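Local coordinates for conserved exported protein (PDB 3CLW) that is of unestablished function but probably hydrolyses O-glycosidic bonds in carbohydrates, at residues 66-71 / 123-128; 135-140 / 149-154; 410-415 / 429-434. All coordinates share one frame; numbering follows the deposited sequence.

Interaction 1: 66-71 / 123-128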
ATOM      1  N   THR A  66      -0.602  -4.749   8.719  1.00 30.43           N
ATOM      2  CA  THR A  66      -1.103  -4.021   9.853  1.00 30.71           C
ATOM      3  C   THR A  66      -2.077  -2.914   9.482  1.00 31.08           C
ATOM      4  O   THR A  66      -2.469  -2.122  10.342  1.00 32.35           O
ATOM      5  CB  THR A  66       0.075  -3.478  10.718  1.00 30.41           C
ATOM      6  OG1 THR A  66       1.071  -2.940   9.860  1.00 29.92           O
ATOM      7  CG2 THR A  66       0.693  -4.600  11.541  1.00 27.98           C
ATOM      8  N   ASN A  67      -2.434  -2.843   8.205  1.00 31.18           N
ATOM      9  CA  ASN A  67      -3.592  -2.096   7.715  1.00 30.61           C
ATOM     10  C   ASN A  67      -4.178  -2.964   6.601  1.00 30.78           C
ATOM     11  O   ASN A  67      -3.477  -3.862   6.085  1.00 31.22           O
ATOM     12  CB  ASN A  67      -3.188  -0.710   7.187  1.00 30.01           C
ATOM     13  CG  ASN A  67      -4.371   0.075   6.576  1.00 31.33           C
ATOM     14  OD1 ASN A  67      -5.282   0.526   7.278  1.00 34.55           O
ATOM     15  ND2 ASN A  67      -4.341   0.251   5.277  1.00 29.29           N
ATOM     16  N   TRP A  68      -5.446  -2.741   6.260  1.00 30.07           N
ATOM     17  CA  TRP A  68      -6.101  -3.452   5.129  1.00 30.30           C
ATOM     18  C   TRP A  68      -6.953  -2.444   4.377  1.00 30.03           C
ATOM     19  O   TRP A  68      -7.735  -1.715   5.002  1.00 29.41           O
ATOM     20  CB  TRP A  68      -6.973  -4.610   5.632  1.00 28.90           C
ATOM     21  CG  TRP A  68      -7.670  -5.487   4.563  1.00 29.07           C
ATOM     22  CD1 TRP A  68      -9.025  -5.721   4.435  1.00 27.66           C
ATOM     23  CD2 TRP A  68      -7.035  -6.274   3.551  1.00 28.48           C
ATOM     24  NE1 TRP A  68      -9.270  -6.603   3.413  1.00 29.47           N
ATOM     25  CE2 TRP A  68      -8.064  -6.965   2.849  1.00 30.61           C
ATOM     26  CE3 TRP A  68      -5.695  -6.457   3.155  1.00 29.32           C
ATOM     27  CZ2 TRP A  68      -7.791  -7.808   1.747  1.00 28.38           C
ATOM     28  CZ3 TRP A  68      -5.419  -7.310   2.064  1.00 29.17           C
ATOM     29  CH2 TRP A  68      -6.472  -7.972   1.373  1.00 27.97           C
ATOM     30  N   ARG A  69      -6.764  -2.358   3.059  1.00 29.96           N
ATOM     31  CA  ARG A  69      -7.512  -1.371   2.287  1.00 31.16           C
ATOM     32  C   ARG A  69      -8.768  -2.014   1.659  1.00 31.55           C
ATOM     33  O   ARG A  69      -8.665  -2.954   0.862  1.00 31.66           O
ATOM     34  CB  ARG A  69      -6.642  -0.706   1.220  1.00 30.89           C
ATOM     35  CG  ARG A  69      -5.424   0.076   1.750  1.00 33.86           C
ATOM     36  CD  ARG A  69      -4.499   0.552   0.609  1.00 32.42           C
ATOM     37  NE  ARG A  69      -5.224   1.344  -0.391  1.00 33.90           N
ATOM     38  CZ  ARG A  69      -5.288   2.681  -0.416  1.00 33.19           C
ATOM     39  NH1 ARG A  69      -4.643   3.437   0.484  1.00 31.64           N
ATOM     40  NH2 ARG A  69      -5.993   3.265  -1.371  1.00 31.66           N
ATOM     41  N   VAL A  70      -9.938  -1.496   2.037  1.00 30.95           N
ATOM     42  CA  VAL A  70     -11.225  -1.993   1.569  1.00 30.34           C
ATOM     43  C   VAL A  70     -11.835  -1.076   0.476  1.00 31.18           C
ATOM     44  O   VAL A  70     -12.037   0.129   0.694  1.00 30.68           O
ATOM     45  CB  VAL A  70     -12.192  -2.175   2.775  1.00 30.02           C
ATOM     46  CG1 VAL A  70     -13.612  -2.592   2.318  1.00 30.73           C
ATOM     47  CG2 VAL A  70     -11.606  -3.181   3.733  1.00 27.90           C
ATOM     48  N   ASN A  71     -12.104  -1.658  -0.687  1.00 30.48           N
ATOM     49  CA  ASN A  71     -12.741  -0.956  -1.798  1.00 31.01           C
ATOM     50  C   ASN A  71     -14.251  -0.869  -1.591  1.00 31.41           C
ATOM     51  O   ASN A  71     -14.989  -1.840  -1.809  1.00 31.07           O
ATOM     52  CB  ASN A  71     -12.443  -1.674  -3.139  1.00 30.57           C
ATOM     53  CG  ASN A  71     -12.941  -0.883  -4.368  1.00 32.02           C
ATOM     54  OD1 ASN A  71     -13.230  -1.462  -5.401  1.00 34.74           O
ATOM     55  ND2 ASN A  71     -13.055   0.420  -4.244  1.00 32.12           N
ATOM     56  N   ASN A 123      -7.002  -5.004  13.356  1.00 35.10           N
ATOM     57  CA  ASN A 123      -8.244  -4.245  13.290  1.00 34.85           C
ATOM     58  C   ASN A 123      -7.919  -2.772  12.975  1.00 34.33           C
ATOM     59  O   ASN A 123      -8.007  -1.876  13.834  1.00 35.37           O
ATOM     60  CB  ASN A 123      -9.070  -4.448  14.578  1.00 34.32           C
ATOM     61  CG  ASN A 123     -10.518  -3.995  14.430  1.00 35.71           C
ATOM     62  OD1 ASN A 123     -10.909  -3.452  13.389  1.00 36.76           O
ATOM     63  ND2 ASN A 123     -11.324  -4.205  15.483  1.00 33.30           N
ATOM     64  N   ASN A 124      -7.499  -2.544  11.735  1.00 33.10           N
ATOM     65  CA  ASN A 124      -7.097  -1.244  11.273  1.00 32.21           C
ATOM     66  C   ASN A 124      -7.409  -1.180   9.804  1.00 31.97           C
ATOM     67  O   ASN A 124      -6.709  -1.784   8.988  1.00 33.32           O
ATOM     68  CB  ASN A 124      -5.604  -0.965  11.573  1.00 31.83           C
ATOM     69  CG  ASN A 124      -5.123   0.367  10.993  1.00 32.68           C
ATOM     70  OD1 ASN A 124      -5.898   1.314  10.844  1.00 32.44           O
ATOM     71  ND2 ASN A 124      -3.832   0.445  10.673  1.00 35.36           N
ATOM     72  N   PHE A 125      -8.473  -0.463   9.463  1.00 31.31           N
ATOM     73  CA  PHE A 125      -8.959  -0.451   8.097  1.00 30.23           C
ATOM     74  C   PHE A 125      -8.972   0.946   7.445  1.00 30.32           C
ATOM     75  O   PHE A 125      -9.200   1.966   8.103  1.00 28.76           O
ATOM     76  CB  PHE A 125     -10.354  -1.088   8.024  1.00 30.61           C
ATOM     77  CG  PHE A 125     -10.406  -2.514   8.506  1.00 30.58           C
ATOM     78  CD1 PHE A 125     -10.710  -2.803   9.852  1.00 29.08           C
ATOM     79  CD2 PHE A 125     -10.167  -3.573   7.624  1.00 31.03           C
ATOM     80  CE1 PHE A 125     -10.775  -4.113  10.313  1.00 27.58           C
ATOM     81  CE2 PHE A 125     -10.216  -4.921   8.089  1.00 28.93           C
ATOM     82  CZ  PHE A 125     -10.508  -5.184   9.437  1.00 28.49           C
ATOM     83  N   LEU A 126      -8.721   0.953   6.133  1.00 30.10           N
ATOM     84  CA  LEU A 126      -8.888   2.138   5.285  1.00 29.64           C
ATOM     85  C   LEU A 126      -9.947   1.782   4.266  1.00 30.04           C
ATOM     86  O   LEU A 126      -9.883   0.689   3.655  1.00 31.35           O
ATOM     87  CB  LEU A 126      -7.573   2.547   4.605  1.00 28.90           C
ATOM     88  CG  LEU A 126      -7.544   3.775   3.663  1.00 30.27           C
ATOM     89  CD1 LEU A 126      -6.137   4.409   3.585  1.00 29.25           C
ATOM     90  CD2 LEU A 126      -8.046   3.468   2.269  1.00 29.31           C
ATOM     91  N   PHE A 127     -10.932   2.668   4.110  1.00 29.66           N
ATOM     92  CA  PHE A 127     -11.984   2.562   3.081  1.00 30.49           C
ATOM     93  C   PHE A 127     -11.651   3.472   1.908  1.00 30.77           C
ATOM     94  O   PHE A 127     -11.413   4.679   2.104  1.00 30.72           O
ATOM     95  CB  PHE A 127     -13.320   3.015   3.672  1.00 30.54           C
ATOM     96  CG  PHE A 127     -14.026   1.958   4.464  1.00 30.76           C
ATOM     97  CD1 PHE A 127     -15.355   2.124   4.816  1.00 28.44           C
ATOM     98  CD2 PHE A 127     -13.361   0.771   4.841  1.00 29.90           C
ATOM     99  CE1 PHE A 127     -16.009   1.126   5.534  1.00 30.85           C
ATOM    100  CE2 PHE A 127     -14.027  -0.243   5.542  1.00 29.23           C
ATOM    101  CZ  PHE A 127     -15.349  -0.067   5.883  1.00 29.21           C
ATOM    102  N   PHE A 128     -11.628   2.915   0.703  1.00 30.09           N
ATOM    103  CA  PHE A 128     -11.295   3.698  -0.489  1.00 30.83           C
ATOM    104  C   PHE A 128     -12.313   3.476  -1.602  1.00 31.62           C
ATOM    105  O   PHE A 128     -12.884   2.392  -1.705  1.00 31.76           O
ATOM    106  CB  PHE A 128      -9.833   3.488  -0.988  1.00 30.46           C
ATOM    107  CG  PHE A 128      -9.595   2.184  -1.729  1.00 30.13           C
ATOM    108  CD1 PHE A 128      -9.344   1.002  -1.041  1.00 30.00           C
ATOM    109  CD2 PHE A 128      -9.620   2.148  -3.120  1.00 31.20           C
ATOM    110  CE1 PHE A 128      -9.101  -0.222  -1.740  1.00 31.09           C
ATOM    111  CE2 PHE A 128      -9.424   0.945  -3.810  1.00 31.63           C
ATOM    112  CZ  PHE A 128      -9.149  -0.245  -3.108  1.00 31.95           C
TER
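W68 to N71 and F125 to F128 pair residue for residue as neighbouring parallel strands, their axes 4.7 Å apart at closest and 29° from aligned. The backbone bonds alternate between donors: W68 N to N124 O, L126 N to W68 O, V70 N to L126 O, then F128 N to V70 O. The first is bent (138° at the hydrogen), whereas V70 N reaches L126 O over 2.7 Å and almost straight.

Two asparagine side chains extend this pattern past its ends. With CG anti to its own backbone N (chi1 175°), N124 sends ND2 back to T66 O at 2.9 Å, in the carbonyl plane and on a lone pair. At the other end N71 ND2 donates to F128 O over 3.2 Å, from well above the plane of that carbonyl.

On the face bearing R69, L126, N71 and F128, one ring, that of F128, gathers the contacts. CA of N71 lies over one face of the F128 ring, 3.9 Å from its centroid, a CH-pi contact. The guanidinium of R69 comes over the opposite face as an off-centre cation-pi pair, CZ being 4.9 Å from the ring centroid. L126 CD2 lies over one face of the guanidinium, and the F128 ring approaches obliquely from the same side.

On the other face, F125 CD2 meets W68 CB at 3.9 Å and F127 CD2 meets V70 CB at 3.8 Å; M114 of helix 108-119 touches both phenylalanines.

R69 also forms a salt bridge to E231 and a hydrogen bond to Q355. The buried charge is probably balanced by E231, with Q355 holding NH1, both on other barrel strands; these two bonds probably also fix the rotation of the guanidinium within the TIM-barrel interior.

Interaction 2: 135-140 / 149-154; sequences FMTRSA and CINLQN
R138 lays the edge of its guanidinium against the backbone of C149 and I150. NE donates to I150 O at 3.0 Å, and NH2 reaches the same oxygen over 3.2 Å, so one carbonyl is gripped side-on by two nitrogens arriving from the same face of its plane. NH2 also bonds C149 O. Both oxygens lie near the guanidinium plane, yet NH2 stands 61° out of the C149 carbonyl plane and off its lone pairs. The chain reaches this place by bending at its third torsion (chi3 -60°), and C149 SG sits 3.7 Å from NH2.

N151 reaches across to T137 and S139 with its side-chain amide. Its OD1 accepts from S139 N at 3.0 Å, in the carbonyl plane and on a lone pair, while ND2 gives a weak bond to S139 OG. The amide also packs on T137, with ND2 3.3 Å from CB. Next along the chain, Q153 N donates to M136 O with an angle of 164° at the hydrogen, and L152 CD1 rests on M136 CB at 3.8 Å.

A second shell fixes these groups. D146 forms a salt bridge with NH1 of R138, V143 O bonds S139 OG, and Y134 O bonds T137 OG1. A water donates to both F135 O and Q153 OE1, the latter also held by K156. F157 of helix 157-173 packs against I150 and L152.

The chain makes an inverse gamma turn about N151, consistent with the weak bond from L152 N to I150 O, and this sharply redirects the 149-154 segment beside its partner. The whole is a loop held closed by side-chain-to-backbone bonds within a beta-to-alpha connection of the TIM barrel, the long loop from strand 125-128 to helix 157-173.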
ATOM      1  N   PHE A 135     -25.156   6.566  -9.658  1.00 33.45           N
ATOM      2  CA  PHE A 135     -26.280   7.477  -9.748  1.00 34.45           C
ATOM      3  C   PHE A 135     -25.981   8.919  -9.311  1.00 34.18           C
ATOM      4  O   PHE A 135     -26.844   9.789  -9.445  1.00 35.35           O
ATOM      5  CB  PHE A 135     -27.487   6.913  -8.965  1.00 34.23           C
ATOM      6  CG  PHE A 135     -27.140   6.386  -7.587  1.00 36.82           C
ATOM      7  CD1 PHE A 135     -26.849   5.031  -7.398  1.00 34.89           C
ATOM      8  CD2 PHE A 135     -27.102   7.248  -6.476  1.00 35.26           C
ATOM      9  CE1 PHE A 135     -26.539   4.542  -6.150  1.00 33.88           C
ATOM     10  CE2 PHE A 135     -26.786   6.759  -5.223  1.00 33.57           C
ATOM     11  CZ  PHE A 135     -26.498   5.408  -5.066  1.00 34.76           C
ATOM     12  N   MET A 136     -24.780   9.169  -8.787  1.00 32.80           N
ATOM     13  CA  MET A 136     -24.342  10.496  -8.353  1.00 31.26           C
ATOM     14  C   MET A 136     -23.444  11.097  -9.420  1.00 32.83           C
ATOM     15  O   MET A 136     -23.023  12.229  -9.294  1.00 33.02           O
ATOM     16  CB  MET A 136     -23.469  10.405  -7.078  1.00 30.95           C
ATOM     17  CG  MET A 136     -24.210  10.105  -5.772  1.00 31.76           C
ATOM     18  SD  MET A 136     -23.258  10.501  -4.273  1.00 23.22           S
ATOM     19  CE  MET A 136     -24.326   9.638  -3.215  1.00 25.74           C
ATOM     20  N   THR A 137     -23.070  10.307 -10.417  1.00 33.61           N
ATOM     21  CA  THR A 137     -22.010  10.734 -11.335  1.00 34.55           C
ATOM     22  C   THR A 137     -22.590  11.560 -12.482  1.00 35.19           C
ATOM     23  O   THR A 137     -23.811  11.615 -12.640  1.00 35.22           O
ATOM     24  CB  THR A 137     -21.265   9.531 -11.903  1.00 34.65           C
ATOM     25  OG1 THR A 137     -22.179   8.736 -12.661  1.00 34.57           O
ATOM     26  CG2 THR A 137     -20.650   8.688 -10.773  1.00 33.09           C
ATOM     27  N   ARG A 138     -21.718  12.252 -13.224  1.00 36.10           N
ATOM     28  CA  ARG A 138     -22.132  12.999 -14.416  1.00 36.19           C
ATOM     29  C   ARG A 138     -22.508  12.053 -15.583  1.00 36.47           C
ATOM     30  O   ARG A 138     -23.430  12.344 -16.337  1.00 36.33           O
ATOM     31  CB  ARG A 138     -21.071  14.046 -14.816  1.00 36.07           C
ATOM     32  CG  ARG A 138     -21.054  15.278 -13.863  1.00 36.72           C
ATOM     33  CD  ARG A 138     -20.104  16.397 -14.258  1.00 35.69           C
ATOM     34  NE  ARG A 138     -18.697  15.973 -14.317  1.00 37.46           N
ATOM     35  CZ  ARG A 138     -18.033  15.696 -15.446  1.00 36.98           C
ATOM     36  NH1 ARG A 138     -18.633  15.803 -16.618  1.00 35.28           N
ATOM     37  NH2 ARG A 138     -16.756  15.327 -15.412  1.00 35.71           N
ATOM     38  N   SER A 139     -21.826  10.905 -15.686  1.00 35.74           N
ATOM     39  CA  SER A 139     -22.011   9.995 -16.800  1.00 35.23           C
ATOM     40  C   SER A 139     -23.075   8.925 -16.556  1.00 35.27           C
ATOM     41  O   SER A 139     -23.349   8.099 -17.435  1.00 36.17           O
ATOM     42  CB  SER A 139     -20.676   9.379 -17.209  1.00 35.02           C
ATOM     43  OG  SER A 139     -20.124   8.604 -16.167  1.00 34.79           O
ATOM     44  N   ALA A 140     -23.691   8.968 -15.378  1.00 35.08           N
ATOM     45  CA  ALA A 140     -24.589   7.911 -14.880  1.00 35.58           C
ATOM     46  C   ALA A 140     -23.917   6.509 -14.843  1.00 36.01           C
ATOM     47  O   ALA A 140     -24.570   5.475 -15.061  1.00 36.13           O
ATOM     48  CB  ALA A 140     -25.895   7.878 -15.665  1.00 34.97           C
ATOM     49  N   CYS A 149     -13.338  17.346 -15.182  1.00 39.73           N
ATOM     50  CA  CYS A 149     -13.252  17.406 -13.741  1.00 38.80           C
ATOM     51  C   CYS A 149     -13.843  16.080 -13.261  1.00 38.51           C
ATOM     52  O   CYS A 149     -14.132  15.189 -14.057  1.00 38.10           O
ATOM     53  CB  CYS A 149     -14.089  18.566 -13.205  1.00 38.71           C
ATOM     54  SG  CYS A 149     -15.843  18.469 -13.642  1.00 39.41           S
ATOM     55  N   ILE A 150     -14.038  15.978 -11.952  1.00 38.34           N
ATOM     56  CA  ILE A 150     -14.507  14.772 -11.284  1.00 36.83           C
ATOM     57  C   ILE A 150     -15.818  14.323 -11.896  1.00 37.30           C
ATOM     58  O   ILE A 150     -16.681  15.154 -12.191  1.00 36.61           O
ATOM     59  CB  ILE A 150     -14.651  15.031  -9.767  1.00 37.02           C
ATOM     60  CG1 ILE A 150     -14.849  13.716  -8.983  1.00 36.43           C
ATOM     61  CG2 ILE A 150     -15.728  16.141  -9.489  1.00 36.46           C
ATOM     62  CD1 ILE A 150     -14.672  13.841  -7.468  1.00 35.46           C
ATOM     63  N   ASN A 151     -15.949  13.012 -12.132  1.00 36.45           N
ATOM     64  CA  ASN A 151     -17.218  12.451 -12.581  1.00 36.98           C
ATOM     65  C   ASN A 151     -18.203  12.334 -11.390  1.00 36.79           C
ATOM     66  O   ASN A 151     -18.538  11.225 -10.937  1.00 37.41           O
ATOM     67  CB  ASN A 151     -17.004  11.101 -13.290  1.00 36.67           C
ATOM     68  CG  ASN A 151     -18.299  10.488 -13.808  1.00 37.95           C
ATOM     69  OD1 ASN A 151     -19.165  11.189 -14.357  1.00 40.71           O
ATOM     70  ND2 ASN A 151     -18.441   9.162 -13.644  1.00 39.91           N
ATOM     71  N   LEU A 152     -18.602  13.490 -10.878  1.00 36.38           N
ATOM     72  CA  LEU A 152     -19.510  13.618  -9.737  1.00 36.67           C
ATOM     73  C   LEU A 152     -20.286  14.913  -9.906  1.00 37.67           C
ATOM     74  O   LEU A 152     -19.734  15.935 -10.270  1.00 38.06           O
ATOM     75  CB  LEU A 152     -18.749  13.615  -8.396  1.00 36.48           C
ATOM     76  CG  LEU A 152     -19.543  13.862  -7.114  1.00 35.14           C
ATOM     77  CD1 LEU A 152     -20.480  12.705  -6.788  1.00 34.35           C
ATOM     78  CD2 LEU A 152     -18.618  14.099  -5.960  1.00 35.88           C
ATOM     79  N   GLN A 153     -21.586  14.859  -9.677  1.00 38.88           N
ATOM     80  CA  GLN A 153     -22.390  16.035  -9.873  1.00 39.76           C
ATOM     81  C   GLN A 153     -22.047  17.119  -8.849  1.00 40.88           C
ATOM     82  O   GLN A 153     -21.604  16.822  -7.722  1.00 41.04           O
ATOM     83  CB  GLN A 153     -23.862  15.649  -9.887  1.00 39.61           C
ATOM     84  CG  GLN A 153     -24.185  14.873 -11.124  1.00 39.27           C
ATOM     85  CD  GLN A 153     -25.623  14.451 -11.186  1.00 42.01           C
ATOM     86  OE1 GLN A 153     -26.229  14.109 -10.171  1.00 41.57           O
ATOM     87  NE2 GLN A 153     -26.192  14.486 -12.388  1.00 41.80           N
ATOM     88  N   ASN A 154     -22.220  18.373  -9.267  1.00 41.90           N
ATOM     89  CA  ASN A 154     -21.747  19.548  -8.523  1.00 42.97           C
ATOM     90  C   ASN A 154     -22.326  19.714  -7.142  1.00 41.94           C
ATOM     91  O   ASN A 154     -21.722  20.359  -6.295  1.00 42.93           O
ATOM     92  CB  ASN A 154     -22.070  20.833  -9.312  1.00 44.59           C
ATOM     93  CG  ASN A 154     -20.881  21.384 -10.004  1.00 50.28           C
ATOM     94  OD1 ASN A 154     -19.737  21.179  -9.555  1.00 56.08           O
ATOM     95  ND2 ASN A 154     -21.114  22.109 -11.110  1.00 55.63           N
TER
HETATM   96  O   HOH W   1     -28.245  12.108  -9.085  1.00 47.09           O

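Interaction 3: 410-415 / 429-434; sequences IAIKPT and ISSYTD
I412 overlaps S431 and I429: its CD1 lies 3.3 Å from S431 OG and 3.7 Å from I429 CD1, while CG2 approaches S430 CA. CG1 swings away from the backbone N (chi1 174°), which carries CD1 to I429, and the side chains of I412 and I429 meet at about a right angle. S431 OG has its polar partner beyond this pair of strands, in T440 OG1.

I410 makes the second apolar patch, where CG2 and CD1 each come within 3.7 Å of T433 CG2. Its backbone N donates to S431 O at 3.0 Å; the bond is nearly straight at the hydrogen, but the donor stands 42° out of the carbonyl plane. Where a return bond might be expected, a water intervenes, donating to I410 O and accepting from S431 N.

The axes lie 5.9 Å apart at closest and 149° from parallel, which agrees with strands that splay apart beyond I410. Strand 6-25 pairs with 408-414, and strand 438-444 with 427-433. The pair is antiparallel, with a water bridging I410 O and S431 N, and it lies in the side beta domain beside the barrel, consistent with the architecture of family 30 glycoside hydrolases.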
ATOM      1  N   ILE A 410      15.262   4.593  12.871  1.00 40.34           N
ATOM      2  CA  ILE A 410      16.408   5.191  13.566  1.00 40.52           C
ATOM      3  C   ILE A 410      17.588   5.101  12.625  1.00 40.95           C
ATOM      4  O   ILE A 410      17.506   4.429  11.588  1.00 41.08           O
ATOM      5  CB  ILE A 410      16.692   4.504  14.920  1.00 40.57           C
ATOM      6  CG1 ILE A 410      16.947   2.988  14.739  1.00 41.54           C
ATOM      7  CG2 ILE A 410      15.537   4.735  15.866  1.00 40.19           C
ATOM      8  CD1 ILE A 410      17.137   2.238  16.028  1.00 40.51           C
ATOM      9  N   ALA A 411      18.666   5.811  12.954  1.00 41.84           N
ATOM     10  CA  ALA A 411      19.850   5.860  12.096  1.00 42.90           C
ATOM     11  C   ALA A 411      20.649   4.548  12.105  1.00 43.21           C
ATOM     12  O   ALA A 411      20.817   3.906  13.150  1.00 43.47           O
ATOM     13  CB  ALA A 411      20.762   7.034  12.521  1.00 43.00           C
ATOM     14  N   ILE A 412      21.148   4.170  10.939  1.00 43.98           N
ATOM     15  CA  ILE A 412      22.126   3.086  10.818  1.00 45.03           C
ATOM     16  C   ILE A 412      23.090   3.508   9.699  1.00 46.21           C
ATOM     17  O   ILE A 412      22.744   3.502   8.535  1.00 45.83           O
ATOM     18  CB  ILE A 412      21.469   1.670  10.585  1.00 45.14           C
ATOM     19  CG1 ILE A 412      22.539   0.590  10.316  1.00 45.68           C
ATOM     20  CG2 ILE A 412      20.456   1.700   9.427  1.00 45.86           C
ATOM     21  CD1 ILE A 412      22.069  -0.865  10.442  1.00 43.82           C
ATOM     22  N   LYS A 413      24.297   3.906  10.073  1.00 47.71           N
ATOM     23  CA  LYS A 413      25.241   4.451   9.105  1.00 48.57           C
ATOM     24  C   LYS A 413      26.449   3.529   8.941  1.00 49.49           C
ATOM     25  O   LYS A 413      26.962   2.982   9.913  1.00 49.60           O
ATOM     26  CB  LYS A 413      25.680   5.858   9.519  1.00 48.38           C
ATOM     27  N   PRO A 414      26.909   3.353   7.705  1.00 50.55           N
ATOM     28  CA  PRO A 414      28.147   2.600   7.593  1.00 52.23           C
ATOM     29  C   PRO A 414      29.373   3.460   7.989  1.00 54.21           C
ATOM     30  O   PRO A 414      29.273   4.681   8.140  1.00 54.50           O
ATOM     31  CB  PRO A 414      28.177   2.187   6.117  1.00 51.55           C
ATOM     32  CG  PRO A 414      27.312   3.212   5.399  1.00 50.58           C
ATOM     33  CD  PRO A 414      26.397   3.836   6.404  1.00 50.41           C
ATOM     34  N   THR A 415      30.512   2.818   8.202  1.00 56.58           N
ATOM     35  CA  THR A 415      31.739   3.546   8.503  1.00 58.34           C
ATOM     36  C   THR A 415      32.253   4.207   7.230  1.00 59.18           C
ATOM     37  O   THR A 415      32.855   5.276   7.288  1.00 60.38           O
ATOM     38  CB  THR A 415      32.820   2.640   9.104  1.00 58.31           C
ATOM     39  OG1 THR A 415      32.921   1.435   8.334  1.00 60.53           O
ATOM     40  CG2 THR A 415      32.472   2.275  10.525  1.00 58.98           C
ATOM     41  N   ILE A 429      20.155  -0.938   3.734  1.00 41.62           N
ATOM     42  CA  ILE A 429      19.910  -1.366   5.076  1.00 42.01           C
ATOM     43  C   ILE A 429      19.346  -0.211   5.886  1.00 41.20           C
ATOM     44  O   ILE A 429      19.744   0.936   5.699  1.00 40.72           O
ATOM     45  CB  ILE A 429      21.179  -2.037   5.676  1.00 42.39           C
ATOM     46  CG1 ILE A 429      20.993  -2.387   7.153  1.00 42.78           C
ATOM     47  CG2 ILE A 429      22.346  -1.146   5.506  1.00 44.68           C
ATOM     48  CD1 ILE A 429      22.055  -3.332   7.675  1.00 42.79           C
ATOM     49  N   SER A 430      18.385  -0.543   6.757  1.00 40.34           N
ATOM     50  CA  SER A 430      17.623   0.434   7.548  1.00 39.27           C
ATOM     51  C   SER A 430      17.263  -0.225   8.863  1.00 38.40           C
ATOM     52  O   SER A 430      17.234  -1.448   8.942  1.00 37.83           O
ATOM     53  CB  SER A 430      16.345   0.880   6.794  1.00 39.29           C
ATOM     54  OG  SER A 430      15.514  -0.235   6.433  1.00 40.60           O
ATOM     55  N   SER A 431      17.004   0.580   9.894  1.00 37.95           N
ATOM     56  CA  SER A 431      16.663   0.059  11.218  1.00 38.22           C
ATOM     57  C   SER A 431      15.477   0.764  11.851  1.00 38.08           C
ATOM     58  O   SER A 431      15.174   1.899  11.496  1.00 39.39           O
ATOM     59  CB  SER A 431      17.877   0.117  12.156  1.00 37.71           C
ATOM     60  OG  SER A 431      18.954  -0.622  11.623  1.00 37.22           O
ATOM     61  N   TYR A 432      14.814   0.093  12.792  1.00 37.39           N
ATOM     62  CA  TYR A 432      13.536   0.565  13.350  1.00 37.75           C
ATOM     63  C   TYR A 432      13.506   0.042  14.733  1.00 37.54           C
ATOM     64  O   TYR A 432      14.073  -0.996  14.971  1.00 37.81           O
ATOM     65  CB  TYR A 432      12.306   0.007  12.568  1.00 37.09           C
ATOM     66  CG  TYR A 432      12.446   0.248  11.105  1.00 36.08           C
ATOM     67  CD1 TYR A 432      11.832   1.332  10.503  1.00 35.46           C
ATOM     68  CD2 TYR A 432      13.244  -0.575  10.327  1.00 35.19           C
ATOM     69  CE1 TYR A 432      12.024   1.598   9.184  1.00 35.55           C
ATOM     70  CE2 TYR A 432      13.432  -0.331   8.986  1.00 36.73           C
ATOM     71  CZ  TYR A 432      12.824   0.762   8.425  1.00 37.09           C
ATOM     72  OH  TYR A 432      12.989   1.016   7.096  1.00 38.17           O
ATOM     73  N   THR A 433      12.837   0.736  15.641  1.00 38.46           N
ATOM     74  CA  THR A 433      12.743   0.257  17.026  1.00 39.60           C
ATOM     75  C   THR A 433      11.462   0.675  17.750  1.00 40.95           C
ATOM     76  O   THR A 433      10.876   1.707  17.454  1.00 41.31           O
ATOM     77  CB  THR A 433      13.971   0.672  17.895  1.00 39.44           C
ATOM     78  OG1 THR A 433      13.895   0.022  19.174  1.00 40.22           O
ATOM     79  CG2 THR A 433      14.028   2.172  18.120  1.00 38.26           C
ATOM     80  N   ASP A 434      11.051  -0.133  18.712  1.00 41.90           N
ATOM     81  CA  ASP A 434      10.031   0.278  19.663  1.00 43.83           C
ATOM     82  C   ASP A 434      10.615   0.470  21.076  1.00 44.77           C
ATOM     83  O   ASP A 434       9.874   0.543  22.055  1.00 45.42           O
ATOM     84  CB  ASP A 434       8.897  -0.762  19.707  1.00 43.80           C
ATOM     85  CG  ASP A 434       9.370  -2.149  20.189  1.00 43.85           C
ATOM     86  OD1 ASP A 434      10.595  -2.412  20.276  1.00 41.28           O
ATOM     87  OD2 ASP A 434       8.489  -2.992  20.468  1.00 45.77           O
TER
HETATM   88  O   HOH W   2      17.249   3.534   9.036  1.00 35.06           O

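Overall arrangement
Interaction 1 is a buried core contact, whereas interactions 2 and 3 are only partly buried and lie on opposite sides of the chain's centre, their own centres about 48 Å apart. Strand 125-128 of interaction 1 runs on into the loop that holds both segments of interaction 2, yet none of the three contacts touches another. Strand 6-25 adjoins both 66-71 and 410-415, giving interactions 1 and 3 a common neighbour. Their chemistry follows their place: regular parallel backbone bonding around a buried charge in the barrel, side chains of R138 and N151 bonding to backbone carbonyl and N-H groups in the loop, and mainly aliphatic packing with a bridging water where strands 410-414 and 429-433 diverge.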